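Local atomic coordinates of ABC transporter, solute-binding protein (Staphylococcus aureus, PDB entry 6LKK), a protein that binds glucose 6-phosphate as the extracellular solute-binding sensor of a two-component signalling system, and belongs to the periplasmic-binding-protein superfamily. Residues Y85-N89 against K90-S94; A146-S149 against M150-V154; R193-K196 against N197-Y200. All blocks are in the same frame, centred on the assembly; numbering follows the deposited sequence.

Interaction 1. Residues Y85-N89 against K90-S94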
loop_
_atom_site.group_PDB
_atom_site.type_symbol
_atom_site.label_atom_id
_atom_site.label_comp_id
_atom_site.label_asym_id
_atom_site.label_seq_id
_atom_site.Cartn_x
_atom_site.Cartn_y
_atom_site.Cartn_z
ATOM N N TYR A 85 1.608 -3.750 -15.047
ATOM C CA TYR A 85 2.044 -3.489 -13.679
ATOM C C TYR A 85 3.354 -4.186 -13.329
ATOM O O TYR A 85 3.660 -4.361 -12.147
ATOM C CB TYR A 85 0.943 -3.899 -12.700
ATOM C CG TYR A 85 -0.376 -3.239 -13.013
ATOM C CD1 TYR A 85 -0.524 -1.866 -12.903
ATOM C CD2 TYR A 85 -1.473 -3.986 -13.423
ATOM C CE1 TYR A 85 -1.721 -1.252 -13.190
ATOM C CE2 TYR A 85 -2.680 -3.378 -13.713
ATOM C CZ TYR A 85 -2.795 -2.010 -13.593
ATOM O OH TYR A 85 -3.991 -1.392 -13.879
ATOM N N ARG A 86 4.147 -4.566 -14.324
ATOM C CA ARG A 86 5.458 -5.134 -14.045
ATOM C C ARG A 86 6.428 -4.045 -13.611
ATOM O O ARG A 86 6.439 -2.940 -14.161
ATOM C CB ARG A 86 5.993 -5.859 -15.276
ATOM C CG ARG A 86 5.185 -7.079 -15.636
ATOM C CD ARG A 86 5.602 -7.663 -16.962
ATOM N NE ARG A 86 4.680 -8.710 -17.382
ATOM C CZ ARG A 86 4.929 -9.588 -18.346
ATOM N NH1 ARG A 86 6.085 -9.555 -18.997
ATOM N NH2 ARG A 86 4.024 -10.504 -18.655
ATOM N N SER A 87 7.244 -4.363 -12.612
ATOM C CA SER A 87 8.207 -3.401 -12.098
ATOM C C SER A 87 9.198 -3.005 -13.183
ATOM O O SER A 87 9.722 -3.858 -13.904
ATOM C CB SER A 87 8.954 -3.995 -10.906
ATOM O OG SER A 87 10.057 -3.183 -10.549
ATOM N N ASN A 88 9.449 -1.700 -13.298
ATOM C CA ASN A 88 10.536 -1.176 -14.113
ATOM C C ASN A 88 11.773 -0.880 -13.276
ATOM O O ASN A 88 12.664 -0.148 -13.721
ATOM C CB ASN A 88 10.081 0.078 -14.862
ATOM C CG ASN A 88 9.863 1.269 -13.943
ATOM O OD1 ASN A 88 9.862 1.138 -12.719
ATOM N ND2 ASN A 88 9.666 2.441 -14.537
ATOM N N ASN A 89 11.840 -1.445 -12.073
ATOM C CA ASN A 89 12.915 -1.210 -11.118
ATOM C C ASN A 89 13.633 -2.533 -10.900
ATOM O O ASN A 89 13.019 -3.506 -10.446
ATOM C CB ASN A 89 12.347 -0.659 -9.807
ATOM C CG ASN A 89 13.418 -0.288 -8.803
ATOM O OD1 ASN A 89 14.378 -1.027 -8.593
ATOM N ND2 ASN A 89 13.244 0.860 -8.157
ATOM N N LYS A 90 14.927 -2.575 -11.227
ATOM C CA LYS A 90 15.657 -3.839 -11.224
ATOM C C LYS A 90 15.798 -4.446 -9.835
ATOM O O LYS A 90 16.216 -5.605 -9.728
ATOM C CB LYS A 90 17.044 -3.651 -11.852
ATOM C CG LYS A 90 17.988 -2.735 -11.084
ATOM C CD LYS A 90 19.354 -2.680 -11.760
ATOM C CE LYS A 90 20.320 -1.767 -11.021
ATOM N NZ LYS A 90 19.910 -0.338 -11.093
ATOM N N TYR A 91 15.460 -3.708 -8.777
ATOM C CA TYR A 91 15.521 -4.226 -7.419
ATOM C C TYR A 91 14.191 -4.781 -6.928
ATOM O O TYR A 91 14.150 -5.370 -5.841
ATOM C CB TYR A 91 15.974 -3.127 -6.449
ATOM C CG TYR A 91 17.315 -2.519 -6.780
ATOM C CD1 TYR A 91 18.489 -3.073 -6.288
ATOM C CD2 TYR A 91 17.408 -1.387 -7.576
ATOM C CE1 TYR A 91 19.719 -2.519 -6.587
ATOM C CE2 TYR A 91 18.633 -0.826 -7.880
ATOM C CZ TYR A 91 19.783 -1.396 -7.381
ATOM O OH TYR A 91 21.005 -0.839 -7.680
ATOM N N VAL A 92 13.113 -4.616 -7.690
ATOM C CA VAL A 92 11.762 -4.830 -7.183
ATOM C C VAL A 92 11.009 -5.782 -8.103
ATOM O O VAL A 92 11.009 -5.606 -9.327
ATOM C CB VAL A 92 10.997 -3.499 -7.049
ATOM C CG1 VAL A 92 9.580 -3.739 -6.541
ATOM C CG2 VAL A 92 11.742 -2.553 -6.118
ATOM N N THR A 93 10.363 -6.779 -7.503
ATOM C CA THR A 93 9.378 -7.616 -8.172
ATOM C C THR A 93 7.992 -7.169 -7.731
ATOM O O THR A 93 7.732 -7.043 -6.531
ATOM C CB THR A 93 9.581 -9.094 -7.823
ATOM O OG1 THR A 93 10.900 -9.508 -8.194
ATOM C CG2 THR A 93 8.554 -9.977 -8.531
ATOM N N SER A 94 7.104 -6.927 -8.690
ATOM C CA SER A 94 5.737 -6.572 -8.335
ATOM C C SER A 94 5.062 -7.740 -7.627
ATOM O O SER A 94 5.298 -8.906 -7.956
ATOM C CB SER A 94 4.952 -6.169 -9.581
ATOM O OG SER A 94 5.482 -4.975 -10.131
HETATM O O HOH W 1 7.441 -7.099 -11.603
#
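Asn89 reaches over the start of a type I beta turn, from Asn89 to Val92, and its OD1 accepts a hydrogen bond from Tyr91 N at 2.9 Å. The donor lies in the plane of the side-chain carbonyl, and the N-H points at OD1 to within 19° of straight. CG stands anti to the backbone N (chi1 -175°), which puts the amide beside the next peptide. The same OD1 sits at the edge of the Tyr91 ring, 3.2 Å from CD2. The turn itself is closed by Val92 N on Asn89 O at 3.0 Å.

The tight part lies inside the bend. Ser87 OG accepts from Asn89 N, an ST turn, and stands 2.9 Å from Val92 O. Val92 CB packs against this hydroxyl, and its CG2 touches Asn89 CG. Further back, Ser94 OG donates to Tyr85 O at 2.8 Å, in the plane of that carbonyl. Water 1 spans the two arms, accepting from Ser87 N and from Ser94 N. Val92 and Ser94 are buried. Val92 also rests on Leu60 of helix 60-63, and Ser94 on Val215 of strand 213-221.

The loose side is the outer rim of the turn. Asn88 and Lys90 are exposed there, and the CB of each points away from the opposite arm.

The contact leads the chain into strand 92-105, where Thr93 pairs with Ile218. Its chemistry is almost wholly polar: serine and asparagine side chains, with one water, bind backbone groups of the two arms. The bend is thus held by side chain-to-backbone bonds more than by apolar packing.

Interaction 2. Residues A146-S149 against M150-V154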
loop_
_atom_site.group_PDB
_atom_site.type_symbol
_atom_site.label_atom_id
_atom_site.label_comp_id
_atom_site.label_asym_id
_atom_site.label_seq_id
_atom_site.Cartn_x
_atom_site.Cartn_y
_atom_site.Cartn_z
ATOM N N ALA A 146 -2.452 11.534 -5.812
ATOM C CA ALA A 146 -3.764 11.444 -6.449
ATOM C C ALA A 146 -4.447 12.804 -6.496
ATOM O O ALA A 146 -5.043 13.175 -7.514
ATOM C CB ALA A 146 -4.641 10.434 -5.710
ATOM N N ILE A 147 -4.368 13.562 -5.403
ATOM C CA ILE A 147 -4.982 14.885 -5.366
ATOM C C ILE A 147 -4.263 15.832 -6.318
ATOM O O ILE A 147 -4.898 16.608 -7.042
ATOM C CB ILE A 147 -4.992 15.412 -3.919
ATOM C CG1 ILE A 147 -5.923 14.547 -3.063
ATOM C CG2 ILE A 147 -5.421 16.878 -3.866
ATOM C CD1 ILE A 147 -5.881 14.854 -1.589
ATOM N N TYR A 148 -2.930 15.783 -6.339
ATOM C CA TYR A 148 -2.183 16.625 -7.268
ATOM C C TYR A 148 -2.502 16.267 -8.712
ATOM O O TYR A 148 -2.543 17.144 -9.582
ATOM C CB TYR A 148 -0.683 16.495 -7.016
ATOM C CG TYR A 148 0.141 17.336 -7.963
ATOM C CD1 TYR A 148 0.269 18.703 -7.770
ATOM C CD2 TYR A 148 0.776 16.767 -9.057
ATOM C CE1 TYR A 148 1.012 19.481 -8.636
ATOM C CE2 TYR A 148 1.524 17.538 -9.931
ATOM C CZ TYR A 148 1.637 18.894 -9.713
ATOM O OH TYR A 148 2.378 19.672 -10.573
ATOM N N SER A 149 -2.733 14.984 -8.990
ATOM C CA SER A 149 -2.936 14.552 -10.367
ATOM C C SER A 149 -4.239 15.070 -10.959
ATOM O O SER A 149 -4.362 15.119 -12.186
ATOM C CB SER A 149 -2.913 13.024 -10.450
ATOM O OG SER A 149 -4.148 12.473 -10.026
ATOM N N MET A 150 -5.210 15.454 -10.127
ATOM C CA MET A 150 -6.503 15.893 -10.649
ATOM C C MET A 150 -6.328 17.008 -11.671
ATOM O O MET A 150 -6.814 16.917 -12.805
ATOM C CB MET A 150 -7.402 16.366 -9.504
ATOM C CG MET A 150 -7.817 15.270 -8.533
ATOM S SD MET A 150 -9.080 15.818 -7.366
ATOM C CE MET A 150 -8.222 17.151 -6.531
ATOM N N HIS A 151 -5.632 18.073 -11.280
ATOM C CA HIS A 151 -5.395 19.216 -12.148
ATOM C C HIS A 151 -3.932 19.635 -12.141
ATOM O O HIS A 151 -3.595 20.680 -12.712
ATOM C CB HIS A 151 -6.283 20.391 -11.726
ATOM C CG HIS A 151 -7.736 20.041 -11.636
ATOM N ND1 HIS A 151 -8.429 20.043 -10.445
ATOM C CD2 HIS A 151 -8.623 19.664 -12.587
ATOM C CE1 HIS A 151 -9.684 19.691 -10.668
ATOM N NE2 HIS A 151 -9.827 19.455 -11.960
ATOM N N HIS A 152 -3.056 18.843 -11.521
ATOM C CA HIS A 152 -1.637 19.173 -11.409
ATOM C C HIS A 152 -1.457 20.539 -10.752
ATOM O O HIS A 152 -0.701 21.391 -11.222
ATOM C CB HIS A 152 -0.959 19.104 -12.776
ATOM C CG HIS A 152 -1.055 17.752 -13.411
ATOM N ND1 HIS A 152 -2.065 17.409 -14.284
ATOM C CD2 HIS A 152 -0.290 16.644 -13.268
ATOM C CE1 HIS A 152 -1.906 16.155 -14.669
ATOM N NE2 HIS A 152 -0.836 15.668 -14.065
ATOM N N ARG A 153 -2.162 20.733 -9.639
ATOM C CA ARG A 153 -2.130 21.980 -8.888
ATOM C C ARG A 153 -1.792 21.679 -7.437
ATOM O O ARG A 153 -2.528 20.949 -6.764
ATOM C CB ARG A 153 -3.470 22.713 -8.993
ATOM C CG ARG A 153 -3.815 23.082 -10.418
ATOM C CD ARG A 153 -5.028 23.982 -10.521
ATOM N NE ARG A 153 -5.139 24.523 -11.873
ATOM C CZ ARG A 153 -6.005 25.457 -12.250
ATOM N NH1 ARG A 153 -6.859 25.976 -11.377
ATOM N NH2 ARG A 153 -6.011 25.874 -13.507
ATOM N N VAL A 154 -0.678 22.238 -6.961
ATOM C CA VAL A 154 -0.325 22.107 -5.552
ATOM C C VAL A 154 -1.399 22.724 -4.669
ATOM O O VAL A 154 -1.601 22.290 -3.529
ATOM C CB VAL A 154 1.055 22.746 -5.293
ATOM C CG1 VAL A 154 1.378 22.758 -3.805
ATOM C CG2 VAL A 154 2.133 21.998 -6.058
HETATM O O HOH W 2 -4.778 18.903 -8.826
#
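The Tyr148 ring carries His152 CA over the centre of one face, a CH-pi contact 3.8 Å from the ring centroid. At the ring edge, near its plane, is Val154 N. The His152 ring turns its own edge to the Tyr148 face. The pair is an offset edge-to-face stack, with planes at 89° and CD2 of His152 3.9 Å from CE2 of Tyr148. Ser149 O lies over one face of the His152 ring, toward its rim.

The stack marks the C-terminal end of helix 138-151. His152 is the first residue to leave helical angles, and its phi is positive. This reversal brings the chain back across the tyrosine. Tyr148 reaches it with CG anti to the backbone N (chi1 179°), and CE1 also meets Val154 CG2 at 3.8 Å.

The backbone bonds weaken here. Met150 N makes two weak bonds, to Ala146 O and Ile147 O. Water 2 bridges the end of the helix, accepting from His151 N at 2.7 Å and from Arg153 N at 3.3 Å. Met150 is bent at chi3, which curls CE back to Ile147 CG2.

Around the turn, Ile147 and Tyr148 pack on Val157 of helix 154-161. Met292 of helix 286-293 touches Tyr148 and Val154. Lys280 O accepts from His152 NE2, which helps to fix the imidazole's rotation. The contact therefore joins two successive helices to the C-terminal part of the chain. On the buried side, Ser149 OG donates back to Ala146 O at 2.8 Å, the donor tilted 29° from the carbonyl plane.

Interaction 3. Residues R193-K196 against N197-Y200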
loop_
_atom_site.group_PDB
_atom_site.type_symbol
_atom_site.label_atom_id
_atom_site.label_comp_id
_atom_site.label_asym_id
_atom_site.label_seq_id
_atom_site.Cartn_x
_atom_site.Cartn_y
_atom_site.Cartn_z
ATOM N N ARG A 193 -10.989 -2.988 4.201
ATOM C CA ARG A 193 -11.713 -4.254 4.215
ATOM C C ARG A 193 -11.631 -4.923 5.579
ATOM O O ARG A 193 -12.623 -5.477 6.066
ATOM C CB ARG A 193 -11.160 -5.184 3.136
ATOM C CG ARG A 193 -11.831 -6.550 3.089
ATOM C CD ARG A 193 -11.211 -7.430 2.021
ATOM N NE ARG A 193 -11.816 -8.758 1.985
ATOM C CZ ARG A 193 -11.533 -9.739 2.836
ATOM N NH1 ARG A 193 -10.655 -9.553 3.812
ATOM N NH2 ARG A 193 -12.135 -10.914 2.713
ATOM N N THR A 194 -10.452 -4.898 6.205
ATOM C CA THR A 194 -10.273 -5.543 7.501
ATOM C C THR A 194 -11.288 -5.035 8.514
ATOM O O THR A 194 -11.917 -5.819 9.233
ATOM C CB THR A 194 -8.850 -5.302 8.009
ATOM O OG1 THR A 194 -7.915 -5.941 7.132
ATOM C CG2 THR A 194 -8.669 -5.847 9.423
ATOM N N TRP A 195 -11.463 -3.715 8.581
ATOM C CA TRP A 195 -12.346 -3.143 9.585
ATOM C C TRP A 195 -13.811 -3.273 9.196
ATOM O O TRP A 195 -14.660 -3.485 10.072
ATOM C CB TRP A 195 -11.960 -1.684 9.833
ATOM C CG TRP A 195 -10.672 -1.582 10.584
ATOM C CD1 TRP A 195 -9.412 -1.699 10.073
ATOM C CD2 TRP A 195 -10.517 -1.371 11.991
ATOM N NE1 TRP A 195 -8.481 -1.565 11.076
ATOM C CE2 TRP A 195 -9.134 -1.361 12.262
ATOM C CE3 TRP A 195 -11.413 -1.182 13.048
ATOM C CZ2 TRP A 195 -8.626 -1.169 13.546
ATOM C CZ3 TRP A 195 -10.906 -0.992 14.321
ATOM C CH2 TRP A 195 -9.526 -0.987 14.558
ATOM N N LYS A 196 -14.133 -3.179 7.903
ATOM C CA LYS A 196 -15.514 -3.401 7.485
ATOM C C LYS A 196 -15.950 -4.828 7.785
ATOM O O LYS A 196 -17.086 -5.062 8.216
ATOM C CB LYS A 196 -15.681 -3.095 5.996
ATOM C CG LYS A 196 -17.137 -3.115 5.548
ATOM C CD LYS A 196 -17.305 -2.596 4.131
ATOM C CE LYS A 196 -18.765 -2.635 3.698
ATOM N NZ LYS A 196 -19.605 -1.646 4.428
ATOM N N ASN A 197 -15.061 -5.798 7.574
ATOM C CA ASN A 197 -15.397 -7.194 7.821
ATOM C C ASN A 197 -15.422 -7.546 9.303
ATOM O O ASN A 197 -15.933 -8.614 9.655
ATOM C CB ASN A 197 -14.418 -8.107 7.084
ATOM C CG ASN A 197 -14.706 -8.186 5.595
ATOM O OD1 ASN A 197 -15.478 -7.390 5.059
ATOM N ND2 ASN A 197 -14.090 -9.149 4.921
ATOM N N LYS A 198 -14.890 -6.686 10.170
ATOM C CA LYS A 198 -15.099 -6.814 11.608
ATOM C C LYS A 198 -16.406 -6.173 12.062
ATOM O O LYS A 198 -16.661 -6.103 13.268
ATOM C CB LYS A 198 -13.924 -6.198 12.375
ATOM C CG LYS A 198 -12.626 -6.998 12.288
ATOM C CD LYS A 198 -11.541 -6.432 13.205
ATOM C CE LYS A 198 -11.075 -5.050 12.763
ATOM N NZ LYS A 198 -10.010 -4.490 13.647
ATOM N N GLY A 199 -17.232 -5.707 11.129
ATOM C CA GLY A 199 -18.538 -5.179 11.459
ATOM C C GLY A 199 -18.586 -3.698 11.751
ATOM O O GLY A 199 -19.654 -3.196 12.125
ATOM N N TYR A 200 -17.482 -2.980 11.585
ATOM C CA TYR A 200 -17.487 -1.559 11.879
ATOM C C TYR A 200 -18.243 -0.803 10.787
ATOM O O TYR A 200 -18.306 -1.255 9.639
ATOM C CB TYR A 200 -16.063 -1.033 12.004
ATOM C CG TYR A 200 -15.376 -1.518 13.257
ATOM C CD1 TYR A 200 -14.785 -2.773 13.302
ATOM C CD2 TYR A 200 -15.338 -0.730 14.401
ATOM C CE1 TYR A 200 -14.164 -3.226 14.448
ATOM C CE2 TYR A 200 -14.716 -1.177 15.551
ATOM C CZ TYR A 200 -14.133 -2.425 15.568
ATOM O OH TYR A 200 -13.512 -2.882 16.709
HETATM O O HOH W 3 -19.316 -3.556 8.613
#
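Lys198 lays its ammonium NZ over the six-membered ring of Trp195, 3.3 Å from the ring centroid and 3° off the normal. This is a cation-pi interaction. The CE methylene lies over the same ring as a CH-pi contact. The lysine chain is bent at chi3 and runs alongside the indole to bring NZ there.

Tyr200 meets another part of the indole. The edge of Trp195 is turned to the tyrosine face, with CE3 of Trp195 3.7 Å from CE1 of Tyr200. The planes stand at 62°, so the pair is edge-to-face without being square. A separate pairing lies further round the helix. The amide ND2 of Asn197 rests over one face of the Arg193 guanidinium, 3.4 Å from CZ. The two planes are 61° apart. ND2 and the guanidinium nitrogens are all donors, so they pack without bonding; Arg193 NE is salt-bridged to Asp251.

The next shell is the backbone that ends helix 189-197. Asn197 N binds Arg193 O at 2.9 Å, a regular helical bond. A Schellman motif follows: Tyr200 N reaches Trp195 O at 3.2 Å, and Gly199 N reaches Lys196 O at 3.0 Å. Gly199 is its C-prime residue, with positive phi. The reversal delivers Tyr200 to the indole. Water 3 donates to both Lys196 O and Tyr200 O, across the mouth of the turn.

Outside this, Lys196 NZ binds Val202 O at the start of strand 202-205. Trp195 packs on Ile174, Glu175 and Ala178 of helix 170-178, and Tyr200 also touches Ala178. The end of helix 189-197 thus packs on helix 170-178 and leads toward strand 202-205.

In the fold
All three interactions are local, and none touches another. Interaction 1 runs into the start of strand 92-105, while interactions 2 and 3 end helices 138-151 and 189-197. Interactions 1 and 2 are partly buried; interaction 3 lies on the surface. Interactions 1 and 3 stand on opposite sides of the chain's centre, their own centres about 31 Å apart. The chemistry differs with place. The bend into the strand relies on hydroxyl and amide bonds to backbone. Both helix ends use a positive-phi residue and an aromatic pair, but the cation-pi contact belongs to interaction 3. Helix 138-151, which carries interaction 2, and helix 170-178, which packs on interaction 3, both begin at residues of the glucose 6-phosphate pocket.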